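Local coordinates for fiber protein 2 (Fowl adenovirus 1, PDB 2VTW) that probably forms trimeric spikes on the capsid vertices and attaches the virus to its host receptor through the C-terminal head domain described here, at residues F115-N120 with T154-T159; T81-S86 with Y164-F169; S24-F29 with I121-S126; S16-F21 with G31-Q36; F72-S77 with F169-A174. All coordinates share one frame; numbering follows the deposited sequence.

Contact 1: residues F115-N120 with T154-T159; sequences FNMNQN and TPVLAT
F115 and N116 pair with V156 and L157 in two successive parallel bridges, the touching parts running only 5° apart, joined by F115 N to P155 O, L157 N to F115 O and M117 N to L157 O. V156 lies alongside F115 and points the same way; its CG1, anti to the backbone N (chi1 -174°), comes 3.5 Å from F115 CD2, oblique to the ring. The same methyl, V156 CG1, meets M117 CG at 3.6 Å, so one branch of V156 serves two partners, while W75 meets the F115 ring almost parallel to it. The other face of the pair is more polar. N116 OD1 takes the backbone N of N118 at 3.1 Å in an Asx turn, from above its carbonyl plane, and L157 CD2 rests 3.5 Å from N116 OD1. Across the contact N118 ND2 donates to A158 O at 3.1 Å, the bond bent to 138° and the donor well out of the carbonyl plane. N118 OD1 sits 3.3 Å from T159 CG2. Beyond the last backbone bond, M117 N to L157 O, side-chain amides thus continue the link: N116 fixes the turn, and N118 ties it to A158, just past the end of strand 147-157.

Contact 2: residues T81-S86 with Y164-F169; sequences TQCNPS and YNLIAF. With SO4 (sulfate ion), chain G.
Q82 and Y164 cross at about a right angle, the amide plane of the glutamine standing 88° from the tyrosine ring. Q82 OE1 lies at the ring edge, near its plane, and accepts a short hydrogen bond of 2.5 Å from Y164 OH, which arrives from above the carbonyl plane of the amide. N160 is a second partner of this hydroxyl. With OE1 turned to the tyrosine, the other end of the same amide faces a sulfate ion, probably from the crystallisation liquor, and Q82 NE2 donates to sulfate O1 at 3.2 Å. Sulfate O3 is gripped by two successive backbone amides, Q82 N at 2.7 Å in a nearly straight bond (175°) and T81 N at 2.9 Å, with a weak bond from T81 OG1 added. In the crystal the amide of Q82 is thus held at both ends, which would fix its rotation.

C83 meets the tyrosine quite differently. C83 CB lies over one ring face, 4.0 Å from the centroid of Y164, as a CH-pi contact displaced toward the rim. A chi1 of -167° carries C83 SG past the ring to an oblique sulfur-aromatic position and on to L166 CD1 at 4.0 Å. The other branch of the leucine, L166 CD2, touches P85 CD at 3.5 Å. F79 packs edge-to-face with Y164, and W75 touches both P85 and L166. The arrangement is that of an irregular loop, the one following strand 71-76, folded over the side chains of strand 163-173 in the beta-rich fibre head.

Contact 3: residues S24-F29 with I121-S126; sequences SSNNPF and IPYYAS
Two surface loops of the fibre head meet here, the turn leading into strand 28-40 and the irregular segment between strands 115-116 and 129-140, with S24 and N26 set against Y123. S24 CA stands over the centre of the Y123 ring, 3.4 Å from the centroid and 4° off the normal, a CH-pi contact made by the backbone carbon itself. S24 CB leans toward the phenol end, 3.6 Å from Y123 CZ. The opposite face of the ring carries A125 N near its rim, so the tyrosine is sandwiched between main-chain atoms of both loops. This turn closes the hairpin of strands 4-23 and 28-40, and V22 of the first strand touches P122 and Y123 beside it. N26 reaches across from the turn: N26 OD1 accepts Y123 N at 3.0 Å, nearly along the C=O axis. Its amide plane is 81° from the tyrosine ring. Three carbons also lie close to N26 OD1: P122 CD at 3.1 Å, Y123 CB at 3.2 Å and I121 CG2 at 3.4 Å. The first torsion of Y123 is extended away from its own amide nitrogen (chi1 174°), which puts one ring face against S24 CA.

Contact 4: residues S16-F21 with G31-Q36; sequences SPTGNF and GSYFLQ
F21 lies against the backbone of G31, its CE2 3.6 Å from G31 CA, and this is the close-packed part of the contact. G19 and G31 form an antiparallel hydrogen-bonded pair: G19 N donates to G31 O at 3.0 Å and G31 N returns a bond to G19 O at 3.2 Å. With no side chain on either glycine, the phenyl packs directly on their backbone. With chi1 at -50° the ring folds back along its own strand, G19 C over the rim of one face. S32 O and Y33 CB approach its edge, the latter 4.3 Å from F21 CZ.

Toward S16 the strands part and the contact becomes looser and wetter. P17 is the centre of an inverse gamma turn, closed by T18 N to S16 O. A water bridges the two segments, donating to S16 O at 2.7 Å and accepting from Y33 N at 3.0 Å. S32 OG nestles against the main chain, 3.2 Å from S16 C. On this side the exposed T18 reaches Y33 at about a right angle, T18 OG1 to Y33 CE2 at 4.0 Å, whereas the phenol OH bonds to S9 and to the backbone of G89.

The two segments belong to the hairpin of strands 4-23 and 28-40. Strand 71-76 borders the first and strand 43-53 the second; V74 and V50 from these neighbours pack on F21, and farther along strand 28-40 Q36 touches P197 of a second subunit.

Contact 5: residues F72-S77 with F169-A174; sequences FTVWVS and FTFQCA
The rings of F72 and F171 lie nearly parallel, planes at 8°, but are offset so that little of one covers the other, their centroids 4.8 Å apart. Over one face of F72 sits F171 CB, 3.8 Å from the F72 centroid in a CH-pi contact, while F72 O lies at the edge of the F171 ring and V74 O at that of F169. The F72 ring reaches this place because its CG stands between the backbone N and the carbonyl carbon (chi1 72°). V74 CG2 extends the cluster, 3.9 Å from F171 CE2, and V76 CG2 meets F169 CE2 obliquely at 3.7 Å. F72 with F171 and V74 with F169 are the hydrogen-bonded pairs of this antiparallel join, each with two backbone bonds. Between them the non-hydrogen-bonded pair T73 and T170 turns to the other face, where T170 OG1 donates to T73 OG1 at 2.8 Å. T73 OG1 also bonds Y124 O, and T170 OG1 takes the backbone N of S126. The two faces thus differ: one is a buried hydrocarbon layer of phenylalanines and valines, the other a threonine pair whose linked hydroxyls are satisfied by the 121-126 loop.

All five contacts lie in one head domain and reach the same mixed sheet. Contact 5 is the most central, its centre about 6 Å from that of the chain: it shares F169 and strand 163-173 with contact 2, borders contact 4 through the neighbouring strands 4-23 and 71-76, and lies about 9 Å, centre to centre, from contact 3. Contact 1 is peripheral, about 21 Å between centres from contact 4. Along the chain, contact 1 is nested within the loop closed by contact 2, itself inside that of contact 5; contact 4 closes before these three open, and contact 3 crosses contacts 1, 2, 4 and 5. Sequence-distant strands and loops are thereby knitted into one compact head.

Contact 1: residues F115-N120 with T154-T159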
# COMPACT_ATOMS: atom_id res chain seq x y z
N PHE A 115 20.49 11.48 8.36
CA PHE A 115 19.99 12.74 8.89
C PHE A 115 20.87 13.12 10.09
O PHE A 115 20.77 12.53 11.16
CB PHE A 115 18.52 12.62 9.28
CG PHE A 115 17.93 13.85 9.93
CD1 PHE A 115 18.26 15.10 9.50
CD2 PHE A 115 17.03 13.72 10.97
CE1 PHE A 115 17.71 16.22 10.11
CE2 PHE A 115 16.48 14.86 11.58
CZ PHE A 115 16.82 16.10 11.14
N ASN A 116 21.75 14.10 9.88
CA ASN A 116 22.71 14.50 10.92
C ASN A 116 22.12 15.60 11.80
O ASN A 116 22.06 16.77 11.41
CB ASN A 116 24.04 14.93 10.32
CG ASN A 116 25.21 14.85 11.33
OD1 ASN A 116 25.00 14.84 12.54
ND2 ASN A 116 26.43 14.76 10.82
N MET A 117 21.66 15.20 12.98
CA MET A 117 21.12 16.14 13.96
C MET A 117 22.17 17.06 14.60
O MET A 117 21.81 18.01 15.30
CB MET A 117 20.41 15.37 15.06
CG MET A 117 19.19 14.65 14.57
SD MET A 117 18.30 14.02 15.96
CE MET A 117 17.51 15.52 16.56
N ASN A 118 23.45 16.78 14.37
CA ASN A 118 24.54 17.60 14.89
C ASN A 118 24.82 18.85 14.07
O ASN A 118 25.65 19.66 14.48
CB ASN A 118 25.84 16.78 14.95
CG ASN A 118 25.77 15.67 15.95
OD1 ASN A 118 25.55 15.92 17.13
ND2 ASN A 118 25.95 14.42 15.50
N GLN A 119 24.20 19.03 12.91
CA GLN A 119 24.51 20.20 12.11
C GLN A 119 23.37 21.19 12.10
O GLN A 119 23.40 22.16 11.35
CB GLN A 119 24.98 19.83 10.69
CG GLN A 119 24.05 18.95 9.92
CD GLN A 119 24.61 18.54 8.56
OE1 GLN A 119 25.83 18.40 8.37
NE2 GLN A 119 23.70 18.33 7.60
N ASN A 120 22.39 20.96 12.97
CA ASN A 120 21.20 21.84 13.13
C ASN A 120 20.65 22.46 11.80
O ASN A 120 20.44 23.68 11.70
CB ASN A 120 21.48 22.91 14.20
CG ASN A 120 21.52 22.32 15.64
OD1 ASN A 120 22.59 21.97 16.17
ND2 ASN A 120 20.34 22.21 16.27
N THR A 154 15.30 5.74 7.67
CA THR A 154 16.50 6.56 7.55
C THR A 154 17.33 6.46 8.83
O THR A 154 16.77 6.50 9.93
CB THR A 154 16.12 8.06 7.38
OG1 THR A 154 15.16 8.22 6.31
CG2 THR A 154 17.33 8.88 7.11
N PRO A 155 18.65 6.33 8.71
CA PRO A 155 19.52 6.42 9.91
C PRO A 155 19.69 7.87 10.38
O PRO A 155 20.08 8.71 9.59
CB PRO A 155 20.87 5.87 9.44
CG PRO A 155 20.83 5.88 7.97
CD PRO A 155 19.41 6.08 7.49
N VAL A 156 19.39 8.14 11.65
CA VAL A 156 19.49 9.52 12.17
C VAL A 156 20.68 9.64 13.16
O VAL A 156 20.72 8.93 14.16
CB VAL A 156 18.18 9.94 12.86
CG1 VAL A 156 18.24 11.41 13.27
CG2 VAL A 156 16.98 9.69 11.94
N LEU A 157 21.64 10.50 12.84
CA LEU A 157 22.81 10.66 13.71
C LEU A 157 22.47 11.66 14.82
O LEU A 157 22.36 12.86 14.58
CB LEU A 157 24.06 11.07 12.92
CG LEU A 157 25.41 11.02 13.67
CD1 LEU A 157 25.82 9.62 14.10
CD2 LEU A 157 26.48 11.66 12.81
N ALA A 158 22.24 11.11 16.01
CA ALA A 158 21.94 11.88 17.21
C ALA A 158 23.19 12.65 17.70
O ALA A 158 24.31 12.43 17.19
CB ALA A 158 21.44 10.94 18.29
N THR A 159 23.00 13.53 18.69
CA THR A 159 24.13 14.30 19.23
C THR A 159 25.13 13.43 19.98
O THR A 159 26.30 13.78 20.04
CB THR A 159 23.67 15.49 20.10
OG1 THR A 159 22.73 15.04 21.08
CG2 THR A 159 23.03 16.54 19.24

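Contact 2: residues T81-S86 with Y164-F169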
# COMPACT_ATOMS: atom_id res chain seq x y z
N THR A 81 12.88 9.17 23.76
CA THR A 81 13.80 10.08 24.47
C THR A 81 15.14 10.27 23.76
O THR A 81 15.57 11.41 23.58
CB THR A 81 13.98 9.66 25.97
OG1 THR A 81 14.27 8.25 26.04
CG2 THR A 81 12.71 9.91 26.74
N GLN A 82 15.76 9.19 23.28
CA GLN A 82 17.08 9.29 22.65
C GLN A 82 17.12 9.90 21.24
O GLN A 82 18.12 10.51 20.85
CB GLN A 82 17.76 7.91 22.57
CG GLN A 82 17.90 7.12 23.87
CD GLN A 82 18.61 5.79 23.65
OE1 GLN A 82 19.78 5.75 23.25
NE2 GLN A 82 17.90 4.69 23.87
N CYS A 83 16.06 9.70 20.45
CA CYS A 83 16.05 10.23 19.06
C CYS A 83 14.61 10.39 18.53
O CYS A 83 14.00 9.44 18.05
CB CYS A 83 16.90 9.33 18.16
SG CYS A 83 17.25 10.05 16.58
N ASN A 84 14.08 11.61 18.64
CA ASN A 84 12.67 11.91 18.45
C ASN A 84 12.50 13.34 17.91
O ASN A 84 11.89 14.18 18.56
CB ASN A 84 11.94 11.75 19.78
CG ASN A 84 10.44 11.67 19.63
OD1 ASN A 84 9.90 11.73 18.50
ND2 ASN A 84 9.74 11.47 20.75
N PRO A 85 13.01 13.61 16.70
CA PRO A 85 13.05 14.96 16.13
C PRO A 85 11.71 15.70 16.07
O PRO A 85 11.70 16.94 16.13
CB PRO A 85 13.57 14.73 14.71
CG PRO A 85 14.18 13.39 14.71
CD PRO A 85 13.59 12.60 15.79
N SER A 86 10.61 14.95 15.97
CA SER A 86 9.25 15.47 15.78
C SER A 86 8.40 15.40 17.03
O SER A 86 7.28 15.86 17.02
CB SER A 86 8.53 14.70 14.63
OG SER A 86 9.07 15.08 13.36
N TYR A 164 20.37 6.16 14.87
CA TYR A 164 19.12 5.44 15.15
C TYR A 164 18.24 5.41 13.87
O TYR A 164 18.15 6.39 13.12
CB TYR A 164 18.31 6.15 16.24
CG TYR A 164 19.01 6.32 17.57
CD1 TYR A 164 18.63 5.56 18.67
CD2 TYR A 164 20.03 7.26 17.73
CE1 TYR A 164 19.27 5.72 19.92
CE2 TYR A 164 20.68 7.43 18.97
CZ TYR A 164 20.30 6.66 20.06
OH TYR A 164 20.93 6.81 21.28
N ASN A 165 17.57 4.29 13.65
CA ASN A 165 16.70 4.12 12.47
C ASN A 165 15.26 4.54 12.77
O ASN A 165 14.59 3.97 13.62
CB ASN A 165 16.76 2.69 11.96
CG ASN A 165 18.15 2.28 11.49
OD1 ASN A 165 18.89 3.04 10.85
ND2 ASN A 165 18.51 1.07 11.83
N LEU A 166 14.83 5.60 12.08
CA LEU A 166 13.49 6.16 12.16
C LEU A 166 12.84 6.17 10.76
O LEU A 166 13.55 5.97 9.77
CB LEU A 166 13.55 7.61 12.67
CG LEU A 166 13.68 7.83 14.21
CD1 LEU A 166 15.02 7.29 14.75
CD2 LEU A 166 13.50 9.33 14.50
N ILE A 167 11.53 6.43 10.70
CA ILE A 167 10.81 6.63 9.43
C ILE A 167 10.55 8.12 9.14
O ILE A 167 9.86 8.76 9.90
CB ILE A 167 9.44 5.85 9.38
CG1 ILE A 167 9.57 4.45 9.98
CG2 ILE A 167 8.89 5.84 7.91
CD1 ILE A 167 8.27 3.77 10.36
N ALA A 168 11.10 8.64 8.05
CA ALA A 168 10.81 9.99 7.58
C ALA A 168 9.62 9.94 6.60
O ALA A 168 9.63 9.14 5.65
CB ALA A 168 12.02 10.61 6.91
N PHE A 169 8.61 10.77 6.86
CA PHE A 169 7.46 10.99 5.98
C PHE A 169 7.56 12.40 5.46
O PHE A 169 7.45 13.33 6.25
CB PHE A 169 6.15 10.87 6.73
CG PHE A 169 5.79 9.49 7.17
CD1 PHE A 169 4.78 8.79 6.55
CD2 PHE A 169 6.42 8.90 8.26
CE1 PHE A 169 4.42 7.53 6.96
CE2 PHE A 169 6.06 7.61 8.68
CZ PHE A 169 5.08 6.93 8.04
S SO4 G . 14.37 5.47 24.29
O1 SO4 G . 14.79 4.37 23.44
O2 SO4 G . 15.20 5.44 25.48
O3 SO4 G . 14.55 6.76 23.65
O4 SO4 G . 13.02 5.21 24.71

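Contact 3: residues S24-F29 with I121-S126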
# COMPACT_ATOMS: atom_id res chain seq x y z
N SER A 24 10.28 22.57 4.08
CA SER A 24 11.47 22.44 3.22
C SER A 24 12.38 23.67 3.23
O SER A 24 13.50 23.62 2.69
CB SER A 24 11.08 22.09 1.78
OG SER A 24 10.18 23.03 1.24
N SER A 25 11.90 24.77 3.82
CA SER A 25 12.71 26.00 3.98
C SER A 25 13.33 26.14 5.37
O SER A 25 13.87 27.19 5.72
CB SER A 25 11.87 27.24 3.63
OG SER A 25 11.80 27.37 2.22
N ASN A 26 13.26 25.05 6.14
CA ASN A 26 13.87 24.91 7.47
C ASN A 26 13.16 25.66 8.59
O ASN A 26 13.72 25.89 9.66
CB ASN A 26 15.37 25.22 7.42
CG ASN A 26 16.16 24.06 6.83
OD1 ASN A 26 16.22 22.98 7.42
ND2 ASN A 26 16.75 24.27 5.66
N ASN A 27 11.89 25.98 8.37
CA ASN A 27 11.08 26.60 9.41
C ASN A 27 10.28 25.53 10.10
O ASN A 27 9.53 24.81 9.44
CB ASN A 27 10.16 27.68 8.81
CG ASN A 27 10.95 28.74 8.05
OD1 ASN A 27 11.80 29.42 8.63
ND2 ASN A 27 10.71 28.85 6.75
N PRO A 28 10.47 25.36 11.42
CA PRO A 28 9.61 24.44 12.15
C PRO A 28 8.22 24.98 12.34
O PRO A 28 7.99 26.18 12.18
CB PRO A 28 10.30 24.30 13.52
CG PRO A 28 11.64 24.85 13.36
CD PRO A 28 11.53 25.90 12.29
N PHE A 29 7.31 24.10 12.71
CA PHE A 29 5.95 24.48 13.01
C PHE A 29 5.33 23.34 13.77
O PHE A 29 5.94 22.28 13.91
CB PHE A 29 5.15 24.81 11.73
CG PHE A 29 4.97 23.64 10.78
CD1 PHE A 29 3.82 22.85 10.84
CD2 PHE A 29 5.95 23.33 9.82
CE1 PHE A 29 3.64 21.76 9.98
CE2 PHE A 29 5.77 22.24 8.96
CZ PHE A 29 4.60 21.47 9.03
N ILE A 121 20.47 21.59 10.80
CA ILE A 121 19.58 21.83 9.66
C ILE A 121 18.39 20.94 10.03
O ILE A 121 18.50 19.72 10.02
CB ILE A 121 20.24 21.38 8.33
CG1 ILE A 121 21.64 22.00 8.18
CG2 ILE A 121 19.37 21.74 7.11
CD1 ILE A 121 22.48 21.39 7.04
N PRO A 122 17.26 21.54 10.44
CA PRO A 122 16.20 20.69 10.99
C PRO A 122 15.31 19.99 9.94
O PRO A 122 14.54 19.12 10.32
CB PRO A 122 15.37 21.67 11.82
CG PRO A 122 15.52 22.95 11.12
CD PRO A 122 16.88 22.96 10.47
N TYR A 123 15.39 20.39 8.67
CA TYR A 123 14.64 19.72 7.60
C TYR A 123 15.44 18.62 6.88
O TYR A 123 16.53 18.85 6.32
CB TYR A 123 14.13 20.72 6.56
CG TYR A 123 13.46 20.09 5.36
CD1 TYR A 123 12.18 19.55 5.45
CD2 TYR A 123 14.11 20.05 4.12
CE1 TYR A 123 11.54 18.99 4.32
CE2 TYR A 123 13.49 19.48 2.99
CZ TYR A 123 12.21 18.95 3.11
OH TYR A 123 11.62 18.40 2.01
N TYR A 124 14.86 17.42 6.88
CA TYR A 124 15.36 16.32 6.06
C TYR A 124 14.28 15.94 5.01
O TYR A 124 13.13 15.69 5.38
CB TYR A 124 15.67 15.13 6.96
CG TYR A 124 16.22 13.94 6.20
CD1 TYR A 124 17.57 13.88 5.85
CD2 TYR A 124 15.41 12.87 5.84
CE1 TYR A 124 18.08 12.80 5.16
CE2 TYR A 124 15.92 11.79 5.14
CZ TYR A 124 17.26 11.77 4.81
OH TYR A 124 17.80 10.72 4.13
N ALA A 125 14.68 15.90 3.74
CA ALA A 125 13.82 15.46 2.62
C ALA A 125 13.87 13.94 2.45
O ALA A 125 14.87 13.41 1.97
CB ALA A 125 14.26 16.12 1.31
N SER A 126 12.80 13.27 2.87
CA SER A 126 12.56 11.85 2.54
C SER A 126 12.52 11.70 1.02
O SER A 126 11.73 12.36 0.35
CB SER A 126 11.24 11.43 3.16
OG SER A 126 11.03 10.04 3.08

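Contact 4: residues S16-F21 with G31-Q36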
# COMPACT_ATOMS: atom_id res chain seq x y z
N SER A 16 -4.42 18.40 19.48
CA SER A 16 -3.25 18.93 20.22
C SER A 16 -1.99 19.03 19.37
O SER A 16 -1.35 18.02 19.08
CB SER A 16 -2.92 18.04 21.41
OG SER A 16 -4.03 17.93 22.27
N PRO A 17 -1.60 20.25 18.98
CA PRO A 17 -0.43 20.42 18.11
C PRO A 17 0.94 20.27 18.81
O PRO A 17 1.77 21.19 18.76
CB PRO A 17 -0.64 21.81 17.53
CG PRO A 17 -1.44 22.53 18.57
CD PRO A 17 -2.26 21.54 19.28
N THR A 18 1.17 19.09 19.39
CA THR A 18 2.44 18.78 20.08
C THR A 18 3.57 18.27 19.15
O THR A 18 4.69 18.11 19.60
CB THR A 18 2.21 17.75 21.17
OG1 THR A 18 1.66 16.57 20.59
CG2 THR A 18 1.25 18.30 22.22
N GLY A 19 3.27 18.04 17.87
CA GLY A 19 4.26 17.56 16.93
C GLY A 19 5.13 18.69 16.41
O GLY A 19 4.64 19.79 16.17
N ASN A 20 6.43 18.41 16.25
CA ASN A 20 7.39 19.37 15.73
C ASN A 20 7.76 18.98 14.31
O ASN A 20 8.60 18.09 14.10
CB ASN A 20 8.68 19.41 16.57
CG ASN A 20 8.45 19.89 17.99
OD1 ASN A 20 7.59 20.73 18.25
ND2 ASN A 20 9.22 19.34 18.92
N PHE A 21 7.14 19.63 13.33
CA PHE A 21 7.36 19.31 11.93
C PHE A 21 8.17 20.43 11.31
O PHE A 21 8.22 21.53 11.84
CB PHE A 21 6.00 19.10 11.23
CG PHE A 21 5.06 18.16 11.97
CD1 PHE A 21 5.54 17.09 12.71
CD2 PHE A 21 3.68 18.33 11.90
CE1 PHE A 21 4.69 16.24 13.40
CE2 PHE A 21 2.82 17.46 12.56
CZ PHE A 21 3.33 16.41 13.32
N GLY A 31 1.97 20.70 14.56
CA GLY A 31 0.80 20.04 14.00
C GLY A 31 0.36 18.95 14.94
O GLY A 31 1.14 18.53 15.78
N SER A 32 -0.90 18.53 14.81
CA SER A 32 -1.41 17.38 15.54
C SER A 32 -1.19 16.12 14.71
O SER A 32 -0.95 16.20 13.50
CB SER A 32 -2.89 17.57 15.86
OG SER A 32 -3.12 18.90 16.34
N TYR A 33 -1.28 14.97 15.34
CA TYR A 33 -1.07 13.71 14.63
C TYR A 33 -1.78 12.61 15.38
O TYR A 33 -2.06 12.72 16.58
CB TYR A 33 0.42 13.40 14.47
CG TYR A 33 1.06 13.03 15.79
CD1 TYR A 33 0.98 11.74 16.27
CD2 TYR A 33 1.67 14.00 16.59
CE1 TYR A 33 1.51 11.38 17.51
CE2 TYR A 33 2.20 13.66 17.87
CZ TYR A 33 2.12 12.34 18.30
OH TYR A 33 2.61 11.94 19.51
N PHE A 34 -2.10 11.54 14.65
CA PHE A 34 -2.49 10.32 15.28
C PHE A 34 -1.74 9.18 14.59
O PHE A 34 -1.84 9.01 13.36
CB PHE A 34 -3.99 10.16 15.20
CG PHE A 34 -4.53 9.13 16.14
CD1 PHE A 34 -4.16 9.12 17.49
CD2 PHE A 34 -5.39 8.15 15.70
CE1 PHE A 34 -4.65 8.19 18.36
CE2 PHE A 34 -5.88 7.20 16.59
CZ PHE A 34 -5.49 7.22 17.92
N LEU A 35 -0.99 8.43 15.40
CA LEU A 35 -0.05 7.39 14.96
C LEU A 35 -0.49 6.06 15.55
O LEU A 35 -0.64 5.94 16.76
CB LEU A 35 1.35 7.73 15.47
CG LEU A 35 2.46 6.69 15.30
CD1 LEU A 35 2.66 6.39 13.79
CD2 LEU A 35 3.78 7.19 15.96
N GLN A 36 -0.76 5.07 14.70
CA GLN A 36 -1.17 3.74 15.14
C GLN A 36 -0.30 2.77 14.37
O GLN A 36 -0.37 2.73 13.13
CB GLN A 36 -2.64 3.51 14.85
CG GLN A 36 -3.60 4.37 15.71
CD GLN A 36 -5.03 4.33 15.25
OE1 GLN A 36 -5.38 5.01 14.29
NE2 GLN A 36 -5.87 3.53 15.91
O HOH W 1 -1.86 15.48 18.26

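Contact 5: residues F72-S77 with F169-A174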
# COMPACT_ATOMS: atom_id res chain seq x y z
N PHE A 72 6.95 19.20 3.65
CA PHE A 72 7.28 19.15 5.07
C PHE A 72 7.44 17.72 5.56
O PHE A 72 6.82 16.79 5.01
CB PHE A 72 6.27 19.93 5.91
CG PHE A 72 4.91 19.30 6.04
CD1 PHE A 72 4.66 18.36 7.01
CD2 PHE A 72 3.86 19.72 5.22
CE1 PHE A 72 3.41 17.80 7.15
CE2 PHE A 72 2.60 19.16 5.35
CZ PHE A 72 2.37 18.21 6.32
N THR A 73 8.26 17.55 6.59
CA THR A 73 8.65 16.22 7.07
C THR A 73 8.16 15.98 8.48
O THR A 73 8.23 16.87 9.34
CB THR A 73 10.17 16.02 6.99
OG1 THR A 73 10.60 16.22 5.64
CG2 THR A 73 10.62 14.63 7.49
N VAL A 74 7.65 14.78 8.69
CA VAL A 74 7.32 14.25 9.99
C VAL A 74 8.18 12.98 10.22
O VAL A 74 8.28 12.11 9.35
CB VAL A 74 5.81 13.91 10.09
CG1 VAL A 74 5.48 13.20 11.43
CG2 VAL A 74 5.00 15.18 9.95
N TRP A 75 8.84 12.91 11.38
CA TRP A 75 9.63 11.76 11.80
C TRP A 75 8.83 10.88 12.73
O TRP A 75 8.36 11.34 13.76
CB TRP A 75 10.91 12.23 12.52
CG TRP A 75 11.92 12.73 11.57
CD1 TRP A 75 12.14 14.01 11.23
CD2 TRP A 75 12.84 11.93 10.82
NE1 TRP A 75 13.15 14.08 10.30
CE2 TRP A 75 13.59 12.81 10.03
CE3 TRP A 75 13.08 10.56 10.71
CZ2 TRP A 75 14.59 12.36 9.17
CZ3 TRP A 75 14.06 10.12 9.87
CH2 TRP A 75 14.81 11.01 9.11
N VAL A 76 8.64 9.61 12.38
CA VAL A 76 8.08 8.64 13.34
C VAL A 76 9.24 7.89 14.00
O VAL A 76 10.14 7.36 13.30
CB VAL A 76 7.08 7.66 12.71
CG1 VAL A 76 6.71 6.55 13.69
CG2 VAL A 76 5.84 8.41 12.27
N SER A 77 9.20 7.86 15.33
CA SER A 77 10.31 7.35 16.15
C SER A 77 9.79 6.37 17.15
O SER A 77 8.67 6.52 17.61
CB SER A 77 11.03 8.50 16.86
OG SER A 77 12.11 8.02 17.65
N PHE A 169 8.61 10.77 6.86
CA PHE A 169 7.46 10.99 5.98
C PHE A 169 7.56 12.40 5.46
O PHE A 169 7.45 13.33 6.25
CB PHE A 169 6.15 10.87 6.73
CG PHE A 169 5.79 9.49 7.17
CD1 PHE A 169 4.78 8.79 6.55
CD2 PHE A 169 6.42 8.90 8.26
CE1 PHE A 169 4.42 7.53 6.96
CE2 PHE A 169 6.06 7.61 8.68
CZ PHE A 169 5.08 6.93 8.04
N THR A 170 7.80 12.59 4.17
CA THR A 170 7.80 13.94 3.60
C THR A 170 6.55 14.15 2.76
O THR A 170 6.31 13.43 1.77
CB THR A 170 9.09 14.29 2.85
OG1 THR A 170 10.23 14.18 3.72
CG2 THR A 170 9.03 15.72 2.32
N PHE A 171 5.75 15.12 3.19
CA PHE A 171 4.48 15.48 2.57
C PHE A 171 4.75 16.51 1.51
O PHE A 171 5.28 17.58 1.80
CB PHE A 171 3.52 16.02 3.62
CG PHE A 171 3.14 14.99 4.65
CD1 PHE A 171 1.90 14.38 4.61
CD2 PHE A 171 4.02 14.62 5.66
CE1 PHE A 171 1.54 13.41 5.54
CE2 PHE A 171 3.68 13.65 6.61
CZ PHE A 171 2.45 13.05 6.56
N GLN A 172 4.41 16.19 0.27
CA GLN A 172 4.74 17.01 -0.87
C GLN A 172 3.46 17.61 -1.47
O GLN A 172 2.75 16.94 -2.25
CB GLN A 172 5.51 16.18 -1.89
CG GLN A 172 6.64 15.35 -1.23
CD GLN A 172 7.51 14.61 -2.20
OE1 GLN A 172 8.65 14.26 -1.88
NE2 GLN A 172 7.00 14.38 -3.42
N CYS A 173 3.16 18.85 -1.06
CA CYS A 173 1.96 19.58 -1.51
C CYS A 173 2.07 20.01 -2.97
O CYS A 173 3.13 20.47 -3.42
CB CYS A 173 1.74 20.84 -0.67
SG CYS A 173 1.34 20.56 1.05
N ALA A 174 0.97 19.87 -3.71
CA ALA A 174 0.94 20.28 -5.13
C ALA A 174 1.03 21.81 -5.27
O ALA A 174 1.62 22.30 -6.24
CB ALA A 174 -0.30 19.75 -5.84